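Local coordinates for DUF4847 domain-containing protein (Bacteroides vulgatus, PDB 4ZGF), which is of unknown function but binds calcium ions and probably has a lipocalin-like fold, at residues T65-I70 / T74-W79; K94-P97 / Y101-E104; I106-N111 / T131-A136; V88-T93 / L122-E127; W79-K84 / I113-D118. One frame throughout, in Å; residues are numbered along the deposited sequence.

Interaction 1 of 5, residues T65-I70 / T74-W79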
# COMPACT_ATOMS: atom_id res chain seq x y z
N THR A 65 -11.32 -11.16 -5.94
CA THR A 65 -10.56 -11.64 -4.79
C THR A 65 -9.16 -11.09 -4.82
O THR A 65 -8.66 -10.65 -5.85
CB THR A 65 -10.52 -13.18 -4.72
OG1 THR A 65 -9.72 -13.70 -5.79
CG2 THR A 65 -11.93 -13.78 -4.74
N PHE A 66 -8.51 -11.12 -3.67
CA PHE A 66 -7.06 -10.84 -3.59
C PHE A 66 -6.40 -11.77 -2.61
O PHE A 66 -7.02 -12.33 -1.69
CB PHE A 66 -6.78 -9.37 -3.20
CG PHE A 66 -7.04 -9.03 -1.75
CD1 PHE A 66 -6.09 -9.25 -0.76
CD2 PHE A 66 -8.25 -8.48 -1.36
CE1 PHE A 66 -6.35 -8.94 0.56
CE2 PHE A 66 -8.51 -8.16 -0.03
CZ PHE A 66 -7.55 -8.40 0.92
N THR A 67 -5.09 -11.88 -2.80
CA THR A 67 -4.19 -12.48 -1.84
C THR A 67 -2.96 -11.59 -1.76
O THR A 67 -2.73 -10.77 -2.62
CB THR A 67 -3.77 -13.90 -2.21
OG1 THR A 67 -3.05 -13.85 -3.45
CG2 THR A 67 -4.93 -14.84 -2.35
N GLY A 68 -2.19 -11.75 -0.70
CA GLY A 68 -0.95 -10.97 -0.55
C GLY A 68 -0.10 -11.59 0.52
O GLY A 68 -0.46 -12.61 1.14
N SER A 69 1.05 -10.97 0.77
CA SER A 69 2.04 -11.50 1.70
C SER A 69 2.60 -10.37 2.53
O SER A 69 3.07 -9.38 1.97
CB SER A 69 3.14 -12.17 0.91
OG SER A 69 4.05 -12.81 1.78
N ILE A 70 2.54 -10.52 3.86
CA ILE A 70 3.10 -9.55 4.79
C ILE A 70 3.85 -10.33 5.89
O ILE A 70 4.16 -11.52 5.69
CB ILE A 70 2.04 -8.55 5.32
CG1 ILE A 70 0.95 -9.25 6.16
CG2 ILE A 70 1.39 -7.77 4.18
CD1 ILE A 70 -0.10 -8.30 6.73
N THR A 74 0.13 -14.85 4.81
CA THR A 74 -0.70 -14.27 3.79
C THR A 74 -1.89 -13.50 4.34
O THR A 74 -2.45 -13.78 5.40
CB THR A 74 -1.22 -15.30 2.82
OG1 THR A 74 -2.02 -16.24 3.53
CG2 THR A 74 -0.07 -15.99 2.11
N ILE A 75 -2.29 -12.54 3.50
CA ILE A 75 -3.58 -11.87 3.60
C ILE A 75 -4.46 -12.38 2.48
O ILE A 75 -3.98 -12.74 1.41
CB ILE A 75 -3.45 -10.34 3.56
CG1 ILE A 75 -2.66 -9.87 2.34
CG2 ILE A 75 -2.84 -9.84 4.84
CD1 ILE A 75 -2.61 -8.37 2.12
N GLU A 76 -5.78 -12.40 2.72
CA GLU A 76 -6.74 -12.75 1.71
C GLU A 76 -7.98 -11.89 1.90
O GLU A 76 -8.29 -11.48 3.02
CB GLU A 76 -7.19 -14.23 1.82
CG GLU A 76 -6.05 -15.23 1.72
CD GLU A 76 -6.47 -16.65 1.89
OE1 GLU A 76 -7.58 -16.92 2.34
OE2 GLU A 76 -5.66 -17.54 1.60
N GLY A 77 -8.74 -11.72 0.81
CA GLY A 77 -10.02 -11.04 0.92
C GLY A 77 -10.62 -10.79 -0.43
O GLY A 77 -10.34 -11.46 -1.41
N THR A 78 -11.52 -9.80 -0.45
CA THR A 78 -12.22 -9.41 -1.64
C THR A 78 -12.05 -7.91 -1.87
O THR A 78 -11.66 -7.17 -0.96
CB THR A 78 -13.71 -9.80 -1.58
OG1 THR A 78 -14.32 -9.04 -0.54
CG2 THR A 78 -13.87 -11.29 -1.28
N TRP A 79 -12.36 -7.49 -3.09
CA TRP A 79 -12.24 -6.09 -3.44
C TRP A 79 -13.20 -5.75 -4.53
O TRP A 79 -13.55 -6.57 -5.39
CB TRP A 79 -10.79 -5.75 -3.87
CG TRP A 79 -10.39 -6.36 -5.17
CD1 TRP A 79 -10.04 -7.66 -5.38
CD2 TRP A 79 -10.44 -5.74 -6.47
NE1 TRP A 79 -9.84 -7.88 -6.74
CE2 TRP A 79 -10.09 -6.72 -7.42
CE3 TRP A 79 -10.72 -4.44 -6.92
CZ2 TRP A 79 -10.03 -6.45 -8.79
CZ3 TRP A 79 -10.66 -4.18 -8.28
CH2 TRP A 79 -10.33 -5.18 -9.20

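Interaction 2 of 5, residues K94-P97 / Y101-E104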
# COMPACT_ATOMS: atom_id res chain seq x y z
N LYS A 94 -8.74 -12.92 5.78
CA LYS A 94 -7.66 -13.58 6.50
C LYS A 94 -6.53 -12.59 6.67
O LYS A 94 -6.13 -11.93 5.69
CB LYS A 94 -7.13 -14.78 5.72
CG LYS A 94 -5.96 -15.53 6.37
CD LYS A 94 -5.28 -16.49 5.39
CE LYS A 94 -4.09 -17.25 5.97
NZ LYS A 94 -2.89 -16.44 6.37
N THR A 95 -6.00 -12.51 7.90
CA THR A 95 -4.76 -11.78 8.18
C THR A 95 -3.89 -12.68 9.04
O THR A 95 -4.39 -13.47 9.86
CB THR A 95 -5.02 -10.44 8.88
OG1 THR A 95 -5.75 -10.63 10.10
CG2 THR A 95 -5.75 -9.47 7.97
N PRO A 96 -2.55 -12.59 8.87
CA PRO A 96 -1.62 -13.42 9.64
C PRO A 96 -1.38 -12.83 11.01
O PRO A 96 -1.81 -11.72 11.29
CB PRO A 96 -0.37 -13.36 8.76
CG PRO A 96 -0.38 -11.99 8.16
CD PRO A 96 -1.85 -11.72 7.90
N PRO A 97 -0.68 -13.56 11.87
CA PRO A 97 -0.34 -13.04 13.17
C PRO A 97 0.23 -11.62 13.11
O PRO A 97 1.12 -11.31 12.33
CB PRO A 97 0.69 -14.08 13.66
CG PRO A 97 0.17 -15.37 13.09
CD PRO A 97 -0.29 -14.97 11.70
N TYR A 101 4.06 -3.36 11.75
CA TYR A 101 4.03 -3.01 10.34
C TYR A 101 2.84 -3.64 9.63
O TYR A 101 2.24 -3.03 8.75
CB TYR A 101 5.34 -3.35 9.63
CG TYR A 101 6.53 -2.68 10.25
CD1 TYR A 101 6.74 -1.32 10.04
CD2 TYR A 101 7.40 -3.37 11.09
CE1 TYR A 101 7.83 -0.67 10.61
CE2 TYR A 101 8.48 -2.73 11.67
CZ TYR A 101 8.68 -1.37 11.41
OH TYR A 101 9.74 -0.65 11.99
N ASN A 102 2.50 -4.88 10.00
CA ASN A 102 1.30 -5.49 9.42
C ASN A 102 0.08 -4.65 9.73
O ASN A 102 -0.79 -4.46 8.88
CB ASN A 102 1.06 -6.90 9.97
CG ASN A 102 1.95 -7.96 9.38
OD1 ASN A 102 2.81 -7.70 8.52
ND2 ASN A 102 1.74 -9.20 9.82
N ASN A 103 -0.04 -4.22 10.97
CA ASN A 103 -1.22 -3.48 11.40
C ASN A 103 -1.32 -2.17 10.60
O ASN A 103 -2.41 -1.77 10.19
CB ASN A 103 -1.14 -3.19 12.91
CG ASN A 103 -1.10 -4.45 13.78
OD1 ASN A 103 -1.33 -5.56 13.32
ND2 ASN A 103 -0.73 -4.27 15.04
N GLU A 104 -0.19 -1.51 10.37
CA GLU A 104 -0.17 -0.28 9.60
C GLU A 104 -0.65 -0.53 8.15
O GLU A 104 -1.42 0.25 7.59
CB GLU A 104 1.24 0.31 9.66
CG GLU A 104 1.37 1.64 8.99
CD GLU A 104 2.74 2.25 9.15
OE1 GLU A 104 3.71 1.53 9.45
OE2 GLU A 104 2.86 3.45 8.95
O HOH W 1 -1.29 -9.21 10.51

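Interaction 3 of 5, residues I106-N111 / T131-A136. With BEZ (benzoic acid), chain K.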
# COMPACT_ATOMS: atom_id res chain seq x y z
N ILE A 106 -2.48 -3.16 7.00
CA ILE A 106 -3.87 -3.60 6.99
C ILE A 106 -4.81 -2.40 7.20
O ILE A 106 -5.83 -2.29 6.52
CB ILE A 106 -4.08 -4.72 8.05
CG1 ILE A 106 -3.34 -5.99 7.61
CG2 ILE A 106 -5.55 -5.02 8.27
CD1 ILE A 106 -3.11 -6.98 8.77
N GLU A 107 -4.44 -1.49 8.09
CA GLU A 107 -5.26 -0.31 8.31
C GLU A 107 -5.30 0.56 7.06
O GLU A 107 -6.37 1.05 6.67
CB GLU A 107 -4.73 0.45 9.51
CG GLU A 107 -5.56 1.65 9.93
CD GLU A 107 -6.93 1.32 10.65
OE1 GLU A 107 -7.47 0.15 10.77
OE2 GLU A 107 -7.57 2.34 10.97
N ALA A 108 -4.17 0.77 6.39
CA ALA A 108 -4.17 1.56 5.16
C ALA A 108 -5.07 0.95 4.11
O ALA A 108 -5.81 1.67 3.42
CB ALA A 108 -2.75 1.74 4.63
N LEU A 109 -5.02 -0.37 3.96
CA LEU A 109 -5.87 -1.00 2.96
C LEU A 109 -7.34 -0.99 3.38
O LEU A 109 -8.20 -0.81 2.53
CB LEU A 109 -5.40 -2.43 2.64
CG LEU A 109 -4.40 -2.43 1.46
CD1 LEU A 109 -3.15 -1.63 1.73
CD2 LEU A 109 -4.13 -3.82 0.99
N ASN A 110 -7.61 -1.22 4.65
CA ASN A 110 -8.99 -1.18 5.13
C ASN A 110 -9.62 0.20 5.02
O ASN A 110 -10.83 0.28 4.83
CB ASN A 110 -9.07 -1.62 6.60
CG ASN A 110 -9.39 -3.07 6.76
OD1 ASN A 110 -10.20 -3.61 6.01
ND2 ASN A 110 -8.74 -3.73 7.72
N ASN A 111 -8.82 1.25 5.14
CA ASN A 111 -9.36 2.61 5.07
C ASN A 111 -9.34 3.16 3.67
O ASN A 111 -9.87 4.26 3.43
CB ASN A 111 -8.66 3.50 6.07
CG ASN A 111 -8.95 3.11 7.50
OD1 ASN A 111 -9.97 2.46 7.81
ND2 ASN A 111 -8.07 3.51 8.38
N THR A 131 -3.14 10.98 3.47
CA THR A 131 -2.11 9.96 3.39
C THR A 131 -2.44 9.08 2.21
O THR A 131 -3.56 9.06 1.72
CB THR A 131 -2.03 9.14 4.69
OG1 THR A 131 -3.29 8.49 4.90
CG2 THR A 131 -1.68 9.98 5.91
N TYR A 132 -1.46 8.26 1.82
CA TYR A 132 -1.73 7.16 0.89
C TYR A 132 -0.64 6.12 1.04
O TYR A 132 0.44 6.40 1.55
CB TYR A 132 -1.87 7.62 -0.56
CG TYR A 132 -0.71 8.40 -1.14
CD1 TYR A 132 0.37 7.78 -1.76
CD2 TYR A 132 -0.71 9.79 -1.09
CE1 TYR A 132 1.41 8.51 -2.31
CE2 TYR A 132 0.34 10.53 -1.61
CZ TYR A 132 1.40 9.90 -2.23
OH TYR A 132 2.41 10.68 -2.74
N ILE A 133 -0.93 4.92 0.55
CA ILE A 133 0.10 3.89 0.36
C ILE A 133 0.33 3.80 -1.14
O ILE A 133 -0.61 3.85 -1.94
CB ILE A 133 -0.29 2.56 1.02
CG1 ILE A 133 0.83 1.53 0.86
CG2 ILE A 133 -1.65 2.05 0.57
CD1 ILE A 133 0.63 0.28 1.71
N GLN A 134 1.60 3.64 -1.52
CA GLN A 134 1.99 3.52 -2.92
C GLN A 134 2.63 2.17 -3.17
O GLN A 134 3.48 1.72 -2.38
CB GLN A 134 2.93 4.65 -3.35
CG GLN A 134 3.24 4.66 -4.85
CD GLN A 134 4.04 5.86 -5.35
OE1 GLN A 134 5.07 6.23 -4.80
NE2 GLN A 134 3.57 6.44 -6.44
N PHE A 135 2.24 1.57 -4.29
CA PHE A 135 2.81 0.30 -4.77
C PHE A 135 3.42 0.48 -6.16
O PHE A 135 3.05 1.38 -6.91
CB PHE A 135 1.70 -0.74 -4.93
CG PHE A 135 0.91 -1.07 -3.69
CD1 PHE A 135 -0.19 -0.32 -3.33
CD2 PHE A 135 1.23 -2.17 -2.90
CE1 PHE A 135 -0.93 -0.68 -2.20
CE2 PHE A 135 0.48 -2.51 -1.80
CZ PHE A 135 -0.59 -1.78 -1.47
N ALA A 136 4.32 -0.45 -6.49
CA ALA A 136 4.90 -0.58 -7.82
C ALA A 136 4.83 -2.05 -8.27
O ALA A 136 4.55 -2.94 -7.45
CB ALA A 136 6.37 -0.12 -7.80
C BEZ K . 9.38 0.20 -9.64
O1 BEZ K . 10.19 -0.38 -8.83
O2 BEZ K . 8.94 -0.33 -10.73
C1 BEZ K . 8.92 1.59 -9.29
C2 BEZ K . 8.22 2.38 -10.24
C3 BEZ K . 7.76 3.64 -9.86
C4 BEZ K . 7.95 4.15 -8.57
C5 BEZ K . 8.66 3.36 -7.58
C6 BEZ K . 9.13 2.11 -7.99

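Interaction 4 of 5, residues V88-T93 / L122-E127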
# COMPACT_ATOMS: atom_id res chain seq x y z
N VAL A 88 -12.60 2.59 -4.27
CA VAL A 88 -12.22 1.21 -4.00
C VAL A 88 -12.75 0.82 -2.62
O VAL A 88 -12.85 1.64 -1.70
CB VAL A 88 -10.70 1.03 -4.12
CG1 VAL A 88 -9.92 1.92 -3.15
CG2 VAL A 88 -10.28 -0.43 -3.96
N ASN A 89 -13.02 -0.49 -2.47
CA ASN A 89 -13.45 -1.08 -1.19
C ASN A 89 -12.77 -2.42 -1.06
O ASN A 89 -13.12 -3.37 -1.78
CB ASN A 89 -14.97 -1.21 -1.17
CG ASN A 89 -15.52 -1.59 0.18
OD1 ASN A 89 -14.77 -1.83 1.13
ND2 ASN A 89 -16.85 -1.60 0.28
N ILE A 90 -11.81 -2.52 -0.13
CA ILE A 90 -11.09 -3.76 0.18
C ILE A 90 -11.67 -4.34 1.46
O ILE A 90 -12.01 -3.60 2.40
CB ILE A 90 -9.58 -3.45 0.31
CG1 ILE A 90 -9.04 -2.97 -1.05
CG2 ILE A 90 -8.80 -4.66 0.78
CD1 ILE A 90 -7.65 -2.39 -1.03
N ASN A 91 -11.77 -5.67 1.48
CA ASN A 91 -12.37 -6.41 2.61
C ASN A 91 -11.47 -7.57 2.93
O ASN A 91 -11.20 -8.41 2.06
CB ASN A 91 -13.75 -6.94 2.21
CG ASN A 91 -14.50 -5.89 1.41
OD1 ASN A 91 -14.68 -4.76 1.88
ND2 ASN A 91 -14.88 -6.24 0.18
N PHE A 92 -10.98 -7.66 4.16
CA PHE A 92 -10.12 -8.80 4.55
C PHE A 92 -10.96 -9.96 5.09
O PHE A 92 -11.86 -9.78 5.91
CB PHE A 92 -9.13 -8.38 5.62
CG PHE A 92 -8.01 -7.51 5.10
CD1 PHE A 92 -8.17 -6.12 5.03
CD2 PHE A 92 -6.80 -8.06 4.71
CE1 PHE A 92 -7.15 -5.34 4.55
CE2 PHE A 92 -5.79 -7.26 4.25
CZ PHE A 92 -5.96 -5.90 4.16
N THR A 93 -10.57 -11.16 4.66
CA THR A 93 -11.08 -12.42 5.26
C THR A 93 -10.03 -13.17 6.03
O THR A 93 -10.38 -14.02 6.86
CB THR A 93 -11.77 -13.30 4.21
OG1 THR A 93 -10.87 -13.57 3.15
CG2 THR A 93 -13.01 -12.59 3.64
N LEU A 122 0.42 2.40 -8.15
CA LEU A 122 -0.94 2.39 -7.58
C LEU A 122 -0.89 3.11 -6.26
O LEU A 122 -0.06 2.76 -5.40
CB LEU A 122 -1.44 0.94 -7.39
CG LEU A 122 -2.82 0.81 -6.75
CD1 LEU A 122 -3.92 1.40 -7.59
CD2 LEU A 122 -3.08 -0.67 -6.47
N LEU A 123 -1.76 4.10 -6.08
CA LEU A 123 -1.87 4.86 -4.83
C LEU A 123 -3.27 4.64 -4.27
O LEU A 123 -4.25 4.79 -5.01
CB LEU A 123 -1.66 6.37 -5.03
CG LEU A 123 -0.27 6.87 -5.43
CD1 LEU A 123 0.14 6.44 -6.81
CD2 LEU A 123 -0.28 8.40 -5.36
N LEU A 124 -3.35 4.33 -2.97
CA LEU A 124 -4.62 4.13 -2.29
C LEU A 124 -4.72 5.08 -1.10
O LEU A 124 -3.83 5.07 -0.24
CB LEU A 124 -4.75 2.72 -1.75
CG LEU A 124 -4.57 1.58 -2.77
CD1 LEU A 124 -4.71 0.23 -2.06
CD2 LEU A 124 -5.57 1.67 -3.94
N ALA A 125 -5.78 5.88 -1.05
CA ALA A 125 -5.96 6.92 -0.01
C ALA A 125 -7.26 6.70 0.75
O ALA A 125 -8.27 6.30 0.16
CB ALA A 125 -6.00 8.31 -0.64
N PRO A 126 -7.25 7.09 2.02
CA PRO A 126 -8.49 7.09 2.81
C PRO A 126 -9.33 8.34 2.55
O PRO A 126 -8.94 9.24 1.79
CB PRO A 126 -7.95 7.06 4.24
CG PRO A 126 -6.72 7.92 4.15
CD PRO A 126 -6.12 7.58 2.82
N GLU A 127 -10.50 8.37 3.18
CA GLU A 127 -11.48 9.42 2.87
C GLU A 127 -10.98 10.85 3.00
O GLU A 127 -11.38 11.73 2.24
CB GLU A 127 -12.75 9.21 3.68
CG GLU A 127 -12.54 9.28 5.21
CD GLU A 127 -13.82 9.14 6.05
OE1 GLU A 127 -14.87 8.89 5.45
OE2 GLU A 127 -13.75 9.20 7.32

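Interaction 5 of 5, residues W79-K84 / I113-D118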
# COMPACT_ATOMS: atom_id res chain seq x y z
N TRP A 79 -12.36 -7.49 -3.09
CA TRP A 79 -12.24 -6.09 -3.44
C TRP A 79 -13.20 -5.75 -4.53
O TRP A 79 -13.55 -6.57 -5.39
CB TRP A 79 -10.79 -5.75 -3.87
CG TRP A 79 -10.39 -6.36 -5.17
CD1 TRP A 79 -10.04 -7.66 -5.38
CD2 TRP A 79 -10.44 -5.74 -6.47
NE1 TRP A 79 -9.84 -7.88 -6.74
CE2 TRP A 79 -10.09 -6.72 -7.42
CE3 TRP A 79 -10.72 -4.44 -6.92
CZ2 TRP A 79 -10.03 -6.45 -8.79
CZ3 TRP A 79 -10.66 -4.18 -8.28
CH2 TRP A 79 -10.33 -5.18 -9.20
N GLN A 80 -13.60 -4.48 -4.52
CA GLN A 80 -14.44 -3.88 -5.57
C GLN A 80 -13.91 -2.49 -5.86
O GLN A 80 -13.42 -1.82 -4.95
CB GLN A 80 -15.92 -3.84 -5.09
CG GLN A 80 -16.52 -5.17 -4.59
CD GLN A 80 -16.23 -5.56 -3.13
OE1 GLN A 80 -16.19 -4.69 -2.20
NE2 GLN A 80 -16.03 -6.88 -2.90
N ALA A 81 -13.97 -2.04 -7.11
CA ALA A 81 -13.62 -0.67 -7.44
C ALA A 81 -14.59 -0.14 -8.46
O ALA A 81 -15.23 -0.89 -9.21
CB ALA A 81 -12.18 -0.60 -7.94
N ASP A 82 -14.71 1.17 -8.49
CA ASP A 82 -15.58 1.88 -9.43
C ASP A 82 -14.72 2.84 -10.22
O ASP A 82 -14.20 3.83 -9.65
CB ASP A 82 -16.68 2.58 -8.66
CG ASP A 82 -17.71 3.24 -9.56
OD1 ASP A 82 -17.49 3.38 -10.78
OD2 ASP A 82 -18.77 3.59 -9.01
N GLY A 83 -14.59 2.61 -11.52
CA GLY A 83 -13.77 3.45 -12.34
C GLY A 83 -14.40 4.77 -12.72
O GLY A 83 -13.73 5.64 -13.29
N LYS A 84 -15.69 4.92 -12.43
CA LYS A 84 -16.39 6.16 -12.75
C LYS A 84 -16.02 7.27 -11.78
O LYS A 84 -16.07 8.45 -12.15
CB LYS A 84 -17.90 5.94 -12.79
CG LYS A 84 -18.32 4.81 -13.75
CD LYS A 84 -19.81 4.60 -13.89
CE LYS A 84 -20.55 4.41 -12.58
NZ LYS A 84 -20.13 3.17 -11.89
N ILE A 113 -10.27 4.30 0.17
CA ILE A 113 -11.51 4.54 -0.56
C ILE A 113 -11.30 5.17 -1.92
O ILE A 113 -12.18 5.05 -2.77
CB ILE A 113 -12.52 5.26 0.29
CG1 ILE A 113 -13.93 5.09 -0.22
CG2 ILE A 113 -12.13 6.66 0.48
CD1 ILE A 113 -14.97 5.42 0.85
N PHE A 114 -10.16 5.85 -2.14
CA PHE A 114 -9.83 6.44 -3.42
C PHE A 114 -8.56 5.81 -3.97
O PHE A 114 -7.67 5.45 -3.20
CB PHE A 114 -9.61 7.95 -3.26
CG PHE A 114 -10.79 8.68 -2.69
CD1 PHE A 114 -12.02 8.66 -3.33
CD2 PHE A 114 -10.69 9.34 -1.47
CE1 PHE A 114 -13.11 9.32 -2.80
CE2 PHE A 114 -11.79 10.00 -0.96
CZ PHE A 114 -12.97 9.97 -1.61
N TYR A 115 -8.48 5.73 -5.28
CA TYR A 115 -7.25 5.28 -5.91
C TYR A 115 -6.88 6.15 -7.08
O TYR A 115 -7.72 6.84 -7.67
CB TYR A 115 -7.35 3.79 -6.37
CG TYR A 115 -8.22 3.57 -7.59
CD1 TYR A 115 -7.69 3.66 -8.87
CD2 TYR A 115 -9.57 3.30 -7.46
CE1 TYR A 115 -8.48 3.51 -9.99
CE2 TYR A 115 -10.37 3.12 -8.58
CZ TYR A 115 -9.85 3.25 -9.85
OH TYR A 115 -10.65 3.09 -10.96
N GLN A 116 -5.60 6.10 -7.44
CA GLN A 116 -5.16 6.60 -8.72
C GLN A 116 -3.91 5.82 -9.10
O GLN A 116 -3.24 5.22 -8.25
CB GLN A 116 -4.87 8.11 -8.69
CG GLN A 116 -3.74 8.54 -7.77
CD GLN A 116 -3.60 10.06 -7.72
OE1 GLN A 116 -3.43 10.71 -8.78
NE2 GLN A 116 -3.67 10.64 -6.53
N GLY A 117 -3.58 5.79 -10.36
CA GLY A 117 -2.33 5.17 -10.76
C GLY A 117 -2.21 5.01 -12.22
O GLY A 117 -2.99 5.58 -12.99
N ASP A 118 -1.17 4.26 -12.60
CA ASP A 118 -0.73 4.18 -13.98
C ASP A 118 -0.03 2.84 -14.18
O ASP A 118 -0.13 1.95 -13.33
CB ASP A 118 0.09 5.41 -14.43
CG ASP A 118 1.35 5.65 -13.62
OD1 ASP A 118 1.97 4.67 -13.17
OD2 ASP A 118 1.75 6.85 -13.55

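Interaction 1 of 5, residues T65-I70 / T74-W79
A first torsion of 73° puts the Phe66 ring between its own backbone N and carbonyl carbon, turning it across the neighbouring strand onto Gly77; Ile75 adopts the same setting (chi1 53°), which folds CG1 back over Gly68. Strand 65-70 and the 74-79 part of strand 73-82 form an antiparallel beta hairpin in the curled sheet of this probably lipocalin-like fold. Phe66 with Gly77 and Gly68 with Ile75 are its hydrogen-bonded pairs: Phe66 N gives a nearly straight bond to Gly77 O (2.9 Å), and Gly77 N answers to Phe66 O (3.1 Å), while Gly68 and Ile75 exchange a second pair of backbone bonds. In each pair a glycine faces a bulky residue. Gly77 suits its place because bare backbone lets the Phe66 ring lie directly on it, CE2 closest, with Gly77 CA 3.8 Å from the ring centroid in a CH-pi contact. Gly68 likewise accepts Ile75, whose CG1 comes within 3.5 Å of Gly68 CA. At the hairpin's end, Ile70 CD1 meets Ile75 CG2 at 3.7 Å, the two branched chains crossing at about a right angle, and helix 100-111 covers both through Phe105. The face opposite Phe66 and Ile75 carries Thr65, Thr67, Ser69, Thr74, Glu76 and Thr78, polar residues fitted to a more exposed side. Trp79 NE1 finds its stronger partner in Lys61 O, and its bond to Thr65 O, 3.1 Å long, is weak because the N-H points well aside, at 123°.

Interaction 2 of 5, residues K94-P97 / Y101-E104
Asn102, near the start of helix 100-111, meets Pro96 and Pro97 of the loop that leads into that helix from strand 87-92. The direct polar link is one weak hydrogen bond: Asn102 ND2 approaches Pro97 O at 3.3 Å, with an angle of only 125° at the hydrogen. A first torsion of -77° sets CG of Asn102 beside its backbone N, and a second near 0° eclipses OD1 with CA, which points ND2 away from CA, toward the loop. Pro97 O also accepts from Asn72 ND2, and the stronger partner of Asn102 ND2 is Gln71 O, so the loop carbonyl and the Asn102 side-chain amide share a wider polar network with the turn after strand 65-70.

A water adds a second, indirect link. It donates to Pro96 O at 2.7 Å and accepts weakly from Asn102 ND2 at 3.1 Å.

Van der Waals packing is slight: Pro96 CG lies 3.9 Å from Asn102 ND2, while the proline also packs on Ile70 and Ile75 of the neighbouring hairpin. Proline suits this connection because its ring restricts phi and its nitrogen has no hydrogen to give, leaving its carbonyl as the backbone's polar group. Asparagine complements it with a short side chain carrying N-H donors. One weak direct bond and one water bridge, rather than a strong bond, therefore link loop and helix.

Interaction 3 of 5, residues I106-N111 / T131-A136
In one of its two modelled conformers, Leu109 CD1 is the atom on which helix 106-111 meets strand 132-136 twice: it lies 4.1 Å from Ile133 CG2 and the same distance from Phe135 CZ. It approaches Phe135 at the ring edge, near the ring plane, rather than over a face. Beside it, Ala108 CB faces Ile133 CG2 at 4.2 Å. Ile133 turns CG1 anti to its backbone N (chi1 -178°), and this directs the CG2 branch to the helix. Ala108 is small enough for the helix to approach Ile133 closely, with CA atoms 6.8 Å apart, whereas the longer leucine reaches Phe135.

One shell out, backbone bonds to Leu124 and Leu122 hold Ile133 and Phe135 in the sheet. Trp11 and Val13 of strand 11-21 also touch Phe135, and Ile90 and Phe92 pack on Leu109. The helix crosses the strand steeply, at 102°. At the strand's far end, Ala136 CB contacts the bound benzoic acid, 3.4 Å from its C1 atom, in a pocket separate from the helix contact.

Methyl groups and a ring edge make up the whole join between the segments, with no hydrogen bond, so this contact rests on dispersion and burial of apolar surface.

Interaction 4 of 5, residues V88-T93 / L122-E127
Leu124, Val88 and Ile90 make this contact, which spans the interior of the curled, probably lipocalin-like sheet. Strands 87-92 and 121-125 are not paired by backbone bonds; their nearest CA atoms, of Val88 and Leu124, stand 8.3 Å apart, and side chains bridge the gap. Leu124 gives up the most surface. Its first torsion of -56° sets CG beside the backbone N, and the two methyl branches then go to different partners: CD2 to Val88 CG1 at 4.4 Å, a loose contact, and CD1 to Ile90.

Val88 and Ile90 both direct their side chains across to Leu124, as residues two apart on a strand do, while Asn89 between them is exposed on the other face. The beta-branched pair suits extended backbone, and the reach of the isoleucine brings its terminal methyl to the leucine. Leucine's forked end, in turn, serves both neighbours.

The same side chains extend the apolar interior further: Leu109 of helix 100-111 packs on Ile90, while Ile133, Phe135 and Tyr115 border Leu124. No polar atom takes part in the contact between the segments. Its closest approach is methyl to methyl, Ile90 CD1 to Leu124 CD1 at 4.1 Å, where the two side chains cross at about a right angle.

Interaction 5 of 5, residues W79-K84 / I113-D118
The Tyr115 ring reaches from strand 114-117 toward the end of strand 79-82, where Ala81 CB and Asp82 O meet it obliquely; Ala81 CB lies 4.2 Å from CE2. Phe6 of the N-terminal helix makes an edge-to-face contact with the same ring. Ala81 CB also lies in plane at the edge of the Trp79 ring, and Ile113 CG2 sits over one face of the Phe114 ring, offset toward its rim. At the outer end of Tyr115, OH comes 3.4 Å from Gly83 CA, a van der Waals contact. A first torsion of 73° swings CG between the backbone N and carbonyl carbon of Tyr115, sending the ring across to Ala81, which is short enough to meet it.

Just beyond, Asp82 starts an Asx turn: its OD1 accepts from Lys84 N at 2.9 Å (156° at the hydrogen). Lys84 NZ joins the same oxygen at 2.9 Å in a salt bridge, from the opposite face of the carboxylate plane, and probably offsets part of its charge. OD2 of Asp82 and of Asp85 bind a calcium ion; together these bonds hold the carboxylate's orientation. Two strands thus meet at a tyrosine beside a calcium site whose Asp82 begins an Asx turn.

Overall arrangement
Interactions 2, 3 and 4 are buried. The centres of 3 and 4 are 7 Å apart, and both are purely apolar, 4 by methyl contacts and 3 by methyls and a ring edge; strands 121-125 and 132-136, neighbours in the sheet, carry one side of each. Interaction 1 is partly buried and differs in being true strand pairing, dominated by backbone hydrogen bonds. It shares strand 73-82 with interaction 5, which lies at the strand's far end, near the surface, where charge and calcium enter. Interaction 2, the smallest, uses weak amide and water bonds and shares helix 100-111 with interaction 3. Ile70 of interaction 1 packs on that helix, linking the hairpin to both.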